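Dimethyl-sulfide monooxygenase (Hyphomicrobium sulfonivorans, PDB 6AK1) catalyses the FMN-dependent, NADH- and O2-consuming oxidation of dimethyl sulfide to methanethiol and formaldehyde, the first step of dimethyl sulfide degradation. Local coordinates at residues E242-L247 with T259-Q264; F51-I56 with V223-G228; E71-D76 with M308-G313; S136-S141 with G313-I318. All coordinates share one frame; numbering follows the deposited sequence.

Contact 1: residues E242-L247 with T259-Q264; sequences EGMFIL and TDIRNQ
I261 of helix 251-267 packs on M244 and I246 of strand 243-246. Strand and helix belong to one beta-alpha-beta unit of the TIM barrel, which goes on to strand 276-284. The helix lies on the outside of the barrel wall. M244 and I246 point to it, while F245 between them meets F10 and F55 on the other side of the strand.

The segment T259-Q264 is helical throughout. T259 O accepts from N263 N at 2.9 Å, and D260 O accepts from Q264 N. I261 follows and makes all the contacts to the strand. Its CG1 is anti to the carbonyl carbon (chi1 -78°), and chi2 at 161° carries the chain straight on to the strand. I261 CD1 sits 3.6 Å from M244 SD. The methionine runs past the isoleucine in the opposite direction and bends at its last torsion, chi3 -66°. The bend places M244 CE 3.9 Å from I261 CG2. I261 also touches I277 of strand 276-284. Cutting I261 back to an alanine removes CG1, CG2 and CD1, which is likely to leave M244 SD and I246 CG2 without their mate and a gap between strand and helix.

R262 leads elsewhere and forms a salt bridge with D392. Q264 rests on S234 and A238 of the preceding helix 232-240. All three touching residues are buried and apolar, and the contact rests on van der Waals packing. I246 takes part through its short branch: CG2 lies 3.7 Å from I261 CD1, the same methyl that meets the methionine sulfur.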
loop_
_atom_site.group_PDB
_atom_site.type_symbol
_atom_site.label_atom_id
_atom_site.label_comp_id
_atom_site.label_asym_id
_atom_site.label_seq_id
_atom_site.Cartn_x
_atom_site.Cartn_y
_atom_site.Cartn_z
ATOM N N GLU A 242 1.537 9.058 -5.687
ATOM C CA GLU A 242 2.981 9.173 -5.821
ATOM C C GLU A 242 3.660 7.815 -5.922
ATOM O O GLU A 242 4.711 7.709 -6.556
ATOM C CB GLU A 242 3.561 9.972 -4.655
ATOM C CG GLU A 242 2.913 11.350 -4.507
ATOM C CD GLU A 242 3.378 12.104 -3.265
ATOM O OE1 GLU A 242 4.354 12.884 -3.363
ATOM O OE2 GLU A 242 2.761 11.903 -2.189
ATOM N N GLY A 243 3.080 6.781 -5.317
ATOM C CA GLY A 243 3.460 5.402 -5.561
ATOM C C GLY A 243 2.218 4.649 -6.000
ATOM O O GLY A 243 1.154 4.809 -5.384
ATOM N N MET A 244 2.304 3.868 -7.075
ATOM C CA MET A 244 1.155 3.115 -7.555
ATOM C C MET A 244 1.472 1.631 -7.503
ATOM O O MET A 244 2.512 1.194 -8.009
ATOM C CB MET A 244 0.756 3.534 -8.969
ATOM C CG MET A 244 -0.700 3.202 -9.271
ATOM S SD MET A 244 -1.228 3.756 -10.899
ATOM C CE MET A 244 -1.103 5.534 -10.681
ATOM N N PHE A 245 0.574 0.867 -6.884
ATOM C CA PHE A 245 0.775 -0.550 -6.603
ATOM C C PHE A 245 -0.060 -1.333 -7.619
ATOM O O PHE A 245 -1.293 -1.252 -7.612
ATOM C CB PHE A 245 0.379 -0.842 -5.154
ATOM C CG PHE A 245 0.529 -2.274 -4.733
ATOM C CD1 PHE A 245 1.401 -3.146 -5.392
ATOM C CD2 PHE A 245 -0.208 -2.763 -3.664
ATOM C CE1 PHE A 245 1.537 -4.479 -4.982
ATOM C CE2 PHE A 245 -0.077 -4.089 -3.250
ATOM C CZ PHE A 245 0.798 -4.950 -3.913
ATOM N N ILE A 246 0.612 -2.066 -8.516
ATOM C CA ILE A 246 -0.062 -2.722 -9.624
ATOM C C ILE A 246 0.064 -4.234 -9.505
ATOM O O ILE A 246 0.964 -4.775 -8.858
ATOM C CB ILE A 246 0.464 -2.260 -10.996
ATOM C CG1 ILE A 246 1.941 -2.635 -11.168
ATOM C CG2 ILE A 246 0.237 -0.772 -11.193
ATOM C CD1 ILE A 246 2.414 -2.519 -12.601
ATOM N N LEU A 247 -0.863 -4.914 -10.164
ATOM C CA LEU A 247 -0.866 -6.365 -10.279
ATOM C C LEU A 247 -0.661 -6.702 -11.752
ATOM O O LEU A 247 -1.537 -6.433 -12.577
ATOM C CB LEU A 247 -2.176 -6.937 -9.748
ATOM C CG LEU A 247 -2.326 -8.447 -9.803
ATOM C CD1 LEU A 247 -1.165 -9.090 -9.069
ATOM C CD2 LEU A 247 -3.665 -8.859 -9.188
ATOM N N THR A 259 3.288 1.983 -19.334
ATOM C CA THR A 259 3.182 3.022 -20.354
ATOM C C THR A 259 1.849 3.759 -20.242
ATOM O O THR A 259 1.809 4.994 -20.314
ATOM C CB THR A 259 3.345 2.405 -21.750
ATOM O OG1 THR A 259 4.649 1.821 -21.871
ATOM C CG2 THR A 259 3.153 3.453 -22.840
ATOM N N ASP A 260 0.748 3.016 -20.045
ATOM C CA ASP A 260 -0.564 3.650 -19.876
ATOM C C ASP A 260 -0.618 4.538 -18.634
ATOM O O ASP A 260 -1.145 5.658 -18.688
ATOM C CB ASP A 260 -1.669 2.593 -19.813
ATOM C CG ASP A 260 -1.994 2.001 -21.186
ATOM O OD1 ASP A 260 -1.527 2.570 -22.204
ATOM O OD2 ASP A 260 -2.728 0.982 -21.254
ATOM N N ILE A 261 -0.093 4.053 -17.502
ATOM C CA ILE A 261 -0.134 4.842 -16.268
ATOM C C ILE A 261 0.616 6.153 -16.454
ATOM O O ILE A 261 0.138 7.220 -16.047
ATOM C CB ILE A 261 0.422 4.027 -15.080
ATOM C CG1 ILE A 261 -0.626 3.032 -14.576
ATOM C CG2 ILE A 261 0.921 4.941 -13.959
ATOM C CD1 ILE A 261 -0.041 1.899 -13.747
ATOM N N ARG A 262 1.792 6.101 -17.095
ATOM C CA ARG A 262 2.572 7.324 -17.280
ATOM C C ARG A 262 1.951 8.243 -18.338
ATOM O O ARG A 262 2.138 9.464 -18.269
ATOM C CB ARG A 262 4.025 6.977 -17.621
ATOM C CG ARG A 262 4.723 6.124 -16.544
ATOM C CD ARG A 262 6.249 6.036 -16.721
ATOM N NE ARG A 262 6.807 4.890 -16.006
ATOM C CZ ARG A 262 7.107 4.877 -14.708
ATOM N NH1 ARG A 262 6.904 5.956 -13.955
ATOM N NH2 ARG A 262 7.595 3.773 -14.157
ATOM N N ASN A 263 1.201 7.690 -19.302
ATOM C CA ASN A 263 0.390 8.536 -20.178
ATOM C C ASN A 263 -0.683 9.266 -19.374
ATOM O O ASN A 263 -0.895 10.474 -19.538
ATOM C CB ASN A 263 -0.257 7.701 -21.291
ATOM C CG ASN A 263 0.761 7.120 -22.272
ATOM O OD1 ASN A 263 1.892 7.597 -22.380
ATOM N ND2 ASN A 263 0.351 6.083 -22.996
ATOM N N GLN A 264 -1.366 8.537 -18.489
ATOM C CA GLN A 264 -2.397 9.139 -17.650
ATOM C C GLN A 264 -1.812 10.175 -16.690
ATOM O O GLN A 264 -2.472 11.176 -16.383
ATOM C CB GLN A 264 -3.155 8.034 -16.900
ATOM C CG GLN A 264 -4.194 7.301 -17.775
ATOM C CD GLN A 264 -4.367 5.806 -17.451
ATOM O OE1 GLN A 264 -4.045 5.344 -16.357
ATOM N NE2 GLN A 264 -4.871 5.045 -18.425
#

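Contact 2: residues F51-I56 with V223-G228; sequences FDCLFI and VIFQAG
F55 carries its ring on a CG anti to the backbone N (chi1 -168°), and F225 carries its own on a CG anti to the carbonyl carbon (chi1 -71°). These torsions bring the two rings together across the inside of the TIM barrel. Strands 53-57 and 223-227 are not neighbours in the sheet. Even the nearest CA atoms, those of F55 and F225, are 9.4 Å apart, and the side chains bridge the distance.

The ring planes are almost parallel, at 4° to each other. The rings are slid apart, with centroids 5.5 Å from one another, and barely overlap. Contact is made where they pass: F55 CE2 is 3.4 Å from F225 CD2, and F55 CD2 is 3.9 Å from F225 CE2. C53 adds a Cys sulfur-aromatic contact. Its SG comes to the edge of the F225 ring, close to the ring plane, 4.0 Å from F225 CE2. F225 thus touches both C53 and F55, two residues apart on the same strand. Without the F225 ring, as with an alanine, C53 SG and F55 CE2 are likely to lose their aromatic neighbour and a gap to open in the barrel core.

F55 also meets the rings of F10 and F245, so it belongs to an aromatic cluster drawn from several strands. Its side chain is about 4 Å from that of T104, a probable FMN-binding residue. F225 rests on A131 of strand 130-135 and on L435 of helix 431-435; L431 and R432 of the same helix touch V223 at the start of strand 223-227.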
loop_
_atom_site.group_PDB
_atom_site.type_symbol
_atom_site.label_atom_id
_atom_site.label_comp_id
_atom_site.label_asym_id
_atom_site.label_seq_id
_atom_site.Cartn_x
_atom_site.Cartn_y
_atom_site.Cartn_z
ATOM N N PHE A 51 15.824 -1.522 2.615
ATOM C CA PHE A 51 14.530 -1.481 1.941
ATOM C C PHE A 51 13.913 -0.089 2.070
ATOM O O PHE A 51 14.092 0.607 3.074
ATOM C CB PHE A 51 13.574 -2.524 2.537
ATOM C CG PHE A 51 13.636 -3.882 1.873
ATOM C CD1 PHE A 51 14.855 -4.477 1.565
ATOM C CD2 PHE A 51 12.465 -4.568 1.570
ATOM C CE1 PHE A 51 14.903 -5.727 0.967
ATOM C CE2 PHE A 51 12.503 -5.828 0.975
ATOM C CZ PHE A 51 13.723 -6.413 0.676
ATOM N N ASP A 52 13.156 0.308 1.050
ATOM C CA ASP A 52 12.540 1.629 1.083
ATOM C C ASP A 52 11.385 1.701 2.078
ATOM O O ASP A 52 11.237 2.712 2.778
ATOM C CB ASP A 52 12.075 2.021 -0.314
ATOM C CG ASP A 52 13.250 2.293 -1.245
ATOM O OD1 ASP A 52 13.722 1.330 -1.892
ATOM O OD2 ASP A 52 13.716 3.457 -1.304
ATOM N N CYS A 53 10.569 0.650 2.176
ATOM C CA CYS A 53 9.276 0.830 2.815
ATOM C C CYS A 53 8.684 -0.511 3.237
ATOM O O CYS A 53 8.853 -1.519 2.545
ATOM C CB CYS A 53 8.323 1.582 1.860
ATOM S SG CYS A 53 6.743 2.083 2.575
ATOM N N LEU A 54 7.982 -0.506 4.382
ATOM C CA LEU A 54 7.097 -1.599 4.783
ATOM C C LEU A 54 5.664 -1.214 4.406
ATOM O O LEU A 54 5.087 -0.290 4.981
ATOM C CB LEU A 54 7.213 -1.887 6.278
ATOM C CG LEU A 54 6.280 -2.948 6.880
ATOM C CD1 LEU A 54 6.587 -4.364 6.390
ATOM C CD2 LEU A 54 6.330 -2.893 8.405
ATOM N N PHE A 55 5.097 -1.915 3.444
ATOM C CA PHE A 55 3.771 -1.620 2.913
ATOM C C PHE A 55 2.786 -2.544 3.620
ATOM O O PHE A 55 2.800 -3.761 3.393
ATOM C CB PHE A 55 3.782 -1.834 1.401
ATOM C CG PHE A 55 2.584 -1.301 0.670
ATOM C CD1 PHE A 55 1.310 -1.781 0.932
ATOM C CD2 PHE A 55 2.744 -0.352 -0.324
ATOM C CE1 PHE A 55 0.204 -1.311 0.236
ATOM C CE2 PHE A 55 1.645 0.122 -1.041
ATOM C CZ PHE A 55 0.370 -0.366 -0.761
ATOM N N ILE A 56 1.947 -1.981 4.489
ATOM C CA ILE A 56 1.051 -2.772 5.325
ATOM C C ILE A 56 -0.361 -2.668 4.756
ATOM O O ILE A 56 -0.992 -1.605 4.817
ATOM C CB ILE A 56 1.105 -2.323 6.795
ATOM C CG1 ILE A 56 2.544 -2.353 7.302
ATOM C CG2 ILE A 56 0.248 -3.250 7.678
ATOM C CD1 ILE A 56 2.710 -1.787 8.700
ATOM N N VAL A 223 3.042 10.559 1.841
ATOM C CA VAL A 223 3.184 9.999 0.507
ATOM C C VAL A 223 1.906 9.256 0.160
ATOM O O VAL A 223 1.389 8.478 0.968
ATOM C CB VAL A 223 4.413 9.071 0.432
ATOM C CG1 VAL A 223 4.499 8.434 -0.947
ATOM C CG2 VAL A 223 5.689 9.845 0.726
ATOM N N ILE A 224 1.367 9.522 -1.025
ATOM C CA ILE A 224 0.111 8.909 -1.440
ATOM C C ILE A 224 0.409 7.628 -2.208
ATOM O O ILE A 224 1.034 7.666 -3.274
ATOM C CB ILE A 224 -0.731 9.877 -2.280
ATOM C CG1 ILE A 224 -0.872 11.224 -1.549
ATOM C CG2 ILE A 224 -2.088 9.260 -2.544
ATOM C CD1 ILE A 224 -1.638 11.143 -0.213
ATOM N N PHE A 225 -0.018 6.493 -1.658
ATOM C CA PHE A 225 0.008 5.216 -2.360
ATOM C C PHE A 225 -1.405 4.869 -2.806
ATOM O O PHE A 225 -2.379 5.152 -2.101
ATOM C CB PHE A 225 0.545 4.081 -1.478
ATOM C CG PHE A 225 2.024 4.160 -1.182
ATOM C CD1 PHE A 225 2.843 5.060 -1.840
ATOM C CD2 PHE A 225 2.594 3.313 -0.238
ATOM C CE1 PHE A 225 4.201 5.112 -1.555
ATOM C CE2 PHE A 225 3.962 3.358 0.046
ATOM C CZ PHE A 225 4.760 4.254 -0.613
ATOM N N GLN A 226 -1.513 4.255 -3.984
ATOM C CA GLN A 226 -2.806 3.829 -4.508
ATOM C C GLN A 226 -2.632 2.591 -5.365
ATOM O O GLN A 226 -1.595 2.393 -5.992
ATOM C CB GLN A 226 -3.478 4.896 -5.369
ATOM C CG GLN A 226 -3.936 6.088 -4.606
ATOM C CD GLN A 226 -4.510 7.136 -5.510
ATOM O OE1 GLN A 226 -3.793 8.005 -6.000
ATOM N NE2 GLN A 226 -5.811 7.066 -5.737
ATOM N N ALA A 227 -3.671 1.773 -5.398
ATOM C CA ALA A 227 -3.691 0.617 -6.271
ATOM C C ALA A 227 -4.008 1.060 -7.690
ATOM O O ALA A 227 -4.823 1.967 -7.907
ATOM C CB ALA A 227 -4.724 -0.398 -5.791
ATOM N N GLY A 228 -3.332 0.434 -8.655
ATOM C CA GLY A 228 -3.693 0.636 -10.045
ATOM C C GLY A 228 -5.146 0.275 -10.293
ATOM O O GLY A 228 -5.725 -0.590 -9.630
#

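Contact 3: residues E71-D76 with M308-G313; sequences EMALRD and MLALYG
A73 and A310 bring the backbones of helices 71-75 and 305-316 close, with A73 CA and A310 CA 5.6 Å apart. Both residues are alanines, and the methyl of A310 does the touching, against the backbone and CB of A73. A310 CB points at the other helix and lies 4.1 Å from A73 CB. It is slightly nearer to the backbone, at 3.9 Å from A73 N. One residue earlier, M72 CB stands 4.4 Å from A310 CB. The rest of the M72 side chain turns away from this segment; elsewhere M72 touches R67 and E306.

D76, where the short helix 71-75 ends, has a second partner: its OD1 accepts a hydrogen bond from W23 NE1. On the other helix, Y312 OH is hydrogen-bonded to G366 O, and L309 and Y312 rest on I359 of helix 355-362. The contact lies away from the annotated FMN site and joins two helices far apart in sequence.

The two segments buy their closeness with small side chains. Between them there is neither charge pairing nor hydrogen bonding. The contact is apolar and close-set, and depends on the fit of the A310 methyl against the A73 backbone and the CB atoms of A73 and M72.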
loop_
_atom_site.group_PDB
_atom_site.type_symbol
_atom_site.label_atom_id
_atom_site.label_comp_id
_atom_site.label_asym_id
_atom_site.label_seq_id
_atom_site.Cartn_x
_atom_site.Cartn_y
_atom_site.Cartn_z
ATOM N N GLU A 71 -15.892 -19.675 6.947
ATOM C CA GLU A 71 -15.288 -20.728 7.758
ATOM C C GLU A 71 -13.930 -21.166 7.209
ATOM O O GLU A 71 -12.986 -21.373 7.977
ATOM C CB GLU A 71 -16.207 -21.941 7.884
ATOM C CG GLU A 71 -15.493 -23.085 8.614
ATOM C CD GLU A 71 -16.237 -24.404 8.618
ATOM O OE1 GLU A 71 -17.115 -24.611 7.753
ATOM O OE2 GLU A 71 -15.925 -25.245 9.492
ATOM N N MET A 72 -13.811 -21.330 5.895
ATOM C CA MET A 72 -12.518 -21.740 5.354
ATOM C C MET A 72 -11.457 -20.662 5.561
ATOM O O MET A 72 -10.285 -20.987 5.781
ATOM C CB MET A 72 -12.655 -22.096 3.878
ATOM C CG MET A 72 -13.566 -23.322 3.636
ATOM S SD MET A 72 -13.094 -24.772 4.620
ATOM C CE MET A 72 -14.494 -24.920 5.689
ATOM N N ALA A 73 -11.850 -19.383 5.517
ATOM C CA ALA A 73 -10.906 -18.302 5.797
ATOM C C ALA A 73 -10.441 -18.327 7.254
ATOM O O ALA A 73 -9.261 -18.093 7.537
ATOM C CB ALA A 73 -11.537 -16.951 5.462
ATOM N N LEU A 74 -11.349 -18.610 8.192
ATOM C CA LEU A 74 -10.953 -18.727 9.596
ATOM C C LEU A 74 -10.006 -19.905 9.819
ATOM O O LEU A 74 -9.063 -19.813 10.618
ATOM C CB LEU A 74 -12.195 -18.873 10.481
ATOM C CG LEU A 74 -13.040 -17.612 10.656
ATOM C CD1 LEU A 74 -14.459 -17.962 11.161
ATOM C CD2 LEU A 74 -12.355 -16.620 11.610
ATOM N N ARG A 75 -10.248 -21.028 9.133
ATOM C CA ARG A 75 -9.458 -22.231 9.392
ATOM C C ARG A 75 -8.008 -22.057 8.960
ATOM O O ARG A 75 -7.097 -22.579 9.610
ATOM C CB ARG A 75 -10.087 -23.445 8.699
ATOM C CG ARG A 75 -11.379 -23.908 9.364
ATOM C CD ARG A 75 -12.048 -25.084 8.599
ATOM N NE ARG A 75 -11.213 -26.289 8.561
ATOM C CZ ARG A 75 -11.143 -27.170 9.555
ATOM N NH1 ARG A 75 -11.844 -26.975 10.665
ATOM N NH2 ARG A 75 -10.358 -28.239 9.448
ATOM N N ASP A 76 -7.768 -21.332 7.872
ATOM C CA ASP A 76 -6.417 -21.055 7.407
ATOM C C ASP A 76 -5.974 -19.616 7.704
ATOM O O ASP A 76 -4.927 -19.179 7.212
ATOM C CB ASP A 76 -6.325 -21.362 5.907
ATOM C CG ASP A 76 -4.906 -21.299 5.377
ATOM O OD1 ASP A 76 -4.007 -21.877 6.014
ATOM O OD2 ASP A 76 -4.693 -20.644 4.343
ATOM N N MET A 308 -6.715 -20.798 -0.140
ATOM C CA MET A 308 -6.558 -19.949 -1.317
ATOM C C MET A 308 -7.880 -19.774 -2.063
ATOM O O MET A 308 -8.088 -18.753 -2.729
ATOM C CB MET A 308 -5.485 -20.525 -2.244
ATOM C CG MET A 308 -5.107 -19.615 -3.407
ATOM S SD MET A 308 -4.706 -17.896 -2.938
ATOM C CE MET A 308 -3.290 -18.140 -1.861
ATOM N N LEU A 309 -8.788 -20.750 -1.959
ATOM C CA LEU A 309 -10.110 -20.592 -2.558
ATOM C C LEU A 309 -10.936 -19.546 -1.822
ATOM O O LEU A 309 -11.736 -18.831 -2.441
ATOM C CB LEU A 309 -10.839 -21.935 -2.583
ATOM C CG LEU A 309 -10.175 -22.939 -3.529
ATOM C CD1 LEU A 309 -10.871 -24.298 -3.469
ATOM C CD2 LEU A 309 -10.169 -22.398 -4.941
ATOM N N ALA A 310 -10.770 -19.448 -0.499
ATOM C CA ALA A 310 -11.426 -18.370 0.227
ATOM C C ALA A 310 -10.926 -17.020 -0.256
ATOM O O ALA A 310 -11.719 -16.096 -0.466
ATOM C CB ALA A 310 -11.203 -18.523 1.735
ATOM N N LEU A 311 -9.610 -16.886 -0.447
ATOM C CA LEU A 311 -9.056 -15.608 -0.887
ATOM C C LEU A 311 -9.499 -15.288 -2.303
ATOM O O LEU A 311 -9.931 -14.162 -2.586
ATOM C CB LEU A 311 -7.524 -15.623 -0.794
ATOM C CG LEU A 311 -6.862 -15.587 0.593
ATOM C CD1 LEU A 311 -5.365 -15.833 0.480
ATOM C CD2 LEU A 311 -7.147 -14.255 1.322
ATOM N N TYR A 312 -9.416 -16.277 -3.198
ATOM C CA TYR A 312 -9.926 -16.117 -4.558
ATOM C C TYR A 312 -11.377 -15.660 -4.554
ATOM O O TYR A 312 -11.745 -14.742 -5.296
ATOM C CB TYR A 312 -9.779 -17.429 -5.331
ATOM C CG TYR A 312 -8.430 -17.594 -5.998
ATOM C CD1 TYR A 312 -7.291 -16.977 -5.479
ATOM C CD2 TYR A 312 -8.293 -18.349 -7.163
ATOM C CE1 TYR A 312 -6.044 -17.120 -6.099
ATOM C CE2 TYR A 312 -7.051 -18.497 -7.790
ATOM C CZ TYR A 312 -5.936 -17.874 -7.250
ATOM O OH TYR A 312 -4.712 -18.002 -7.860
ATOM N N GLY A 313 -12.204 -16.269 -3.699
ATOM C CA GLY A 313 -13.605 -15.887 -3.627
ATOM C C GLY A 313 -13.786 -14.406 -3.349
ATOM O O GLY A 313 -14.539 -13.717 -4.044
#

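Contact 4: residues S136-S141 with G313-I318; sequences SSYLNS and GGWTGI
Y138 and L139 make a partly buried van der Waals contact with G314 and W315, without a hydrogen bond between the segments. It joins the loop after barrel strand 130-135 to the last turn of helix 305-316. The side chain of Y138 is about 9 Å from that of H154, a probable FMN-binding residue.

Y138 reaches over with its ring edge. Its CG stands between the backbone N and the carbonyl carbon (chi1 70°), which sends the ring out to the helix. Y138 CE2 is 3.4 Å from G314 O, which lies near the plane of the ring. The hydroxyl goes further: Y138 OH comes to the edge of the indole, 3.6 Å from W315 CD1. L139 lies alongside. Its CG packs over one face of the Y138 ring, toward the rim, and its CD2 is 4.0 Å from G314 O. A CB on G314 would fall 3.5 Å from L139 CD2, so the glycine suits this close approach.

The helix ends just beyond. G317 N is hydrogen-bonded to G313 O at 2.7 Å. G317 itself takes a positive phi of 86°, where a CB would jam against the carbonyl O of T316, so the position calls for glycine. T316 OG1 then accepts from I318 N at 3.3 Å, which makes an ST turn. W315 meets Y63 edge-to-face, and L139 touches Y63 as well.

A carbonyl oxygen close to the end of a helix thus faces the C-H rim of a tyrosine. That rim is slightly positive, so a weak electrostatic attraction probably adds to the packing.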
loop_
_atom_site.group_PDB
_atom_site.type_symbol
_atom_site.label_atom_id
_atom_site.label_comp_id
_atom_site.label_asym_id
_atom_site.label_seq_id
_atom_site.Cartn_x
_atom_site.Cartn_y
_atom_site.Cartn_z
ATOM N N SER A 136 -10.578 2.061 -1.221
ATOM C CA SER A 136 -12.035 2.095 -1.105
ATOM C C SER A 136 -12.505 0.680 -0.778
ATOM O O SER A 136 -12.543 -0.185 -1.664
ATOM C CB SER A 136 -12.693 2.609 -2.388
ATOM O OG SER A 136 -12.022 3.757 -2.901
ATOM N N SER A 137 -12.856 0.445 0.492
ATOM C CA SER A 137 -13.223 -0.887 0.966
ATOM C C SER A 137 -14.305 -1.512 0.094
ATOM O O SER A 137 -15.243 -0.840 -0.345
ATOM C CB SER A 137 -13.715 -0.814 2.417
ATOM O OG SER A 137 -14.456 -1.982 2.759
ATOM N N TYR A 138 -14.189 -2.817 -0.131
ATOM C CA TYR A 138 -15.150 -3.498 -0.986
ATOM C C TYR A 138 -15.727 -4.776 -0.411
ATOM O O TYR A 138 -16.784 -5.203 -0.893
ATOM C CB TYR A 138 -14.529 -3.815 -2.357
ATOM C CG TYR A 138 -13.461 -4.885 -2.338
ATOM C CD1 TYR A 138 -12.172 -4.597 -1.903
ATOM C CD2 TYR A 138 -13.739 -6.184 -2.772
ATOM C CE1 TYR A 138 -11.190 -5.577 -1.883
ATOM C CE2 TYR A 138 -12.761 -7.173 -2.753
ATOM C CZ TYR A 138 -11.489 -6.861 -2.313
ATOM O OH TYR A 138 -10.511 -7.829 -2.298
ATOM N N LEU A 139 -15.104 -5.397 0.591
ATOM C CA LEU A 139 -15.625 -6.669 1.077
ATOM C C LEU A 139 -16.951 -6.454 1.807
ATOM O O LEU A 139 -17.100 -5.533 2.617
ATOM C CB LEU A 139 -14.601 -7.375 1.972
ATOM C CG LEU A 139 -13.363 -7.907 1.233
ATOM C CD1 LEU A 139 -12.366 -8.459 2.223
ATOM C CD2 LEU A 139 -13.728 -8.973 0.193
ATOM N N ASN A 140 -17.915 -7.329 1.506
ATOM C CA ASN A 140 -19.327 -7.046 1.760
ATOM C C ASN A 140 -19.650 -6.980 3.250
ATOM O O ASN A 140 -20.503 -6.191 3.665
ATOM C CB ASN A 140 -20.178 -8.108 1.050
ATOM C CG ASN A 140 -21.675 -7.963 1.312
ATOM O OD1 ASN A 140 -22.327 -8.913 1.768
ATOM N ND2 ASN A 140 -22.230 -6.784 1.014
ATOM N N SER A 141 -19.006 -7.813 4.074
ATOM C CA SER A 141 -19.331 -7.810 5.496
ATOM C C SER A 141 -18.895 -6.519 6.186
ATOM O O SER A 141 -19.415 -6.195 7.264
ATOM C CB SER A 141 -18.697 -9.020 6.189
ATOM O OG SER A 141 -17.286 -8.885 6.235
ATOM N N GLY A 313 -12.204 -16.269 -3.699
ATOM C CA GLY A 313 -13.605 -15.887 -3.627
ATOM C C GLY A 313 -13.786 -14.406 -3.349
ATOM O O GLY A 313 -14.539 -13.717 -4.044
ATOM N N GLY A 314 -13.094 -13.894 -2.325
ATOM C CA GLY A 314 -13.181 -12.473 -2.032
ATOM C C GLY A 314 -12.528 -11.611 -3.098
ATOM O O GLY A 314 -13.009 -10.518 -3.401
ATOM N N TRP A 315 -11.426 -12.084 -3.685
ATOM C CA TRP A 315 -10.715 -11.266 -4.668
ATOM C C TRP A 315 -11.470 -11.167 -5.987
ATOM O O TRP A 315 -11.449 -10.116 -6.628
ATOM C CB TRP A 315 -9.320 -11.829 -4.935
ATOM C CG TRP A 315 -8.364 -11.618 -3.849
ATOM C CD1 TRP A 315 -8.407 -10.641 -2.881
ATOM C CD2 TRP A 315 -7.202 -12.405 -3.583
ATOM N NE1 TRP A 315 -7.332 -10.777 -2.030
ATOM C CE2 TRP A 315 -6.576 -11.850 -2.440
ATOM C CE3 TRP A 315 -6.628 -13.525 -4.195
ATOM C CZ2 TRP A 315 -5.398 -12.382 -1.903
ATOM C CZ3 TRP A 315 -5.469 -14.048 -3.669
ATOM C CH2 TRP A 315 -4.862 -13.478 -2.528
ATOM N N THR A 316 -12.114 -12.257 -6.435
ATOM C CA THR A 316 -12.757 -12.265 -7.743
ATOM C C THR A 316 -14.275 -12.355 -7.693
ATOM O O THR A 316 -14.919 -12.055 -8.697
ATOM C CB THR A 316 -12.234 -13.435 -8.601
ATOM O OG1 THR A 316 -12.742 -14.672 -8.081
ATOM C CG2 THR A 316 -10.711 -13.488 -8.571
ATOM N N GLY A 317 -14.864 -12.748 -6.568
ATOM C CA GLY A 317 -16.294 -12.970 -6.501
ATOM C C GLY A 317 -16.761 -14.354 -6.922
ATOM O O GLY A 317 -17.967 -14.632 -6.872
ATOM N N ILE A 318 -15.864 -15.231 -7.339
ATOM C CA ILE A 318 -16.254 -16.550 -7.818
ATOM C C ILE A 318 -16.175 -17.543 -6.668
ATOM O O ILE A 318 -15.118 -17.697 -6.046
ATOM C CB ILE A 318 -15.368 -16.997 -8.983
ATOM C CG1 ILE A 318 -15.524 -16.036 -10.155
ATOM C CG2 ILE A 318 -15.701 -18.432 -9.370
ATOM C CD1 ILE A 318 -14.340 -16.082 -11.080
#

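How the contacts relate
Contacts 1 and 2 belong to the barrel, and contact 2 is the deeper, its centre about 4 Å from the centre of the chain. Contact 1 packs the outer side of the wall. They meet through neighbouring strands 243-246 and 223-227, where F245 N is 2.8 Å from Q226 O, a probable hydrogen bond. Contacts 3 and 4 both use helix 305-316 and share G313. Contact 3 is buried, yet its centre is about 22 Å from the chain's centre. Contact 4 has an exposed residue, Y138, and it alone meets a backbone carbonyl. Elsewhere the chemistry is apolar: aliphatic groups and a thioether in contact 1, aromatic rings with a cysteine sulfur in contact 2, small methyl groups with a methionine CB in contact 3.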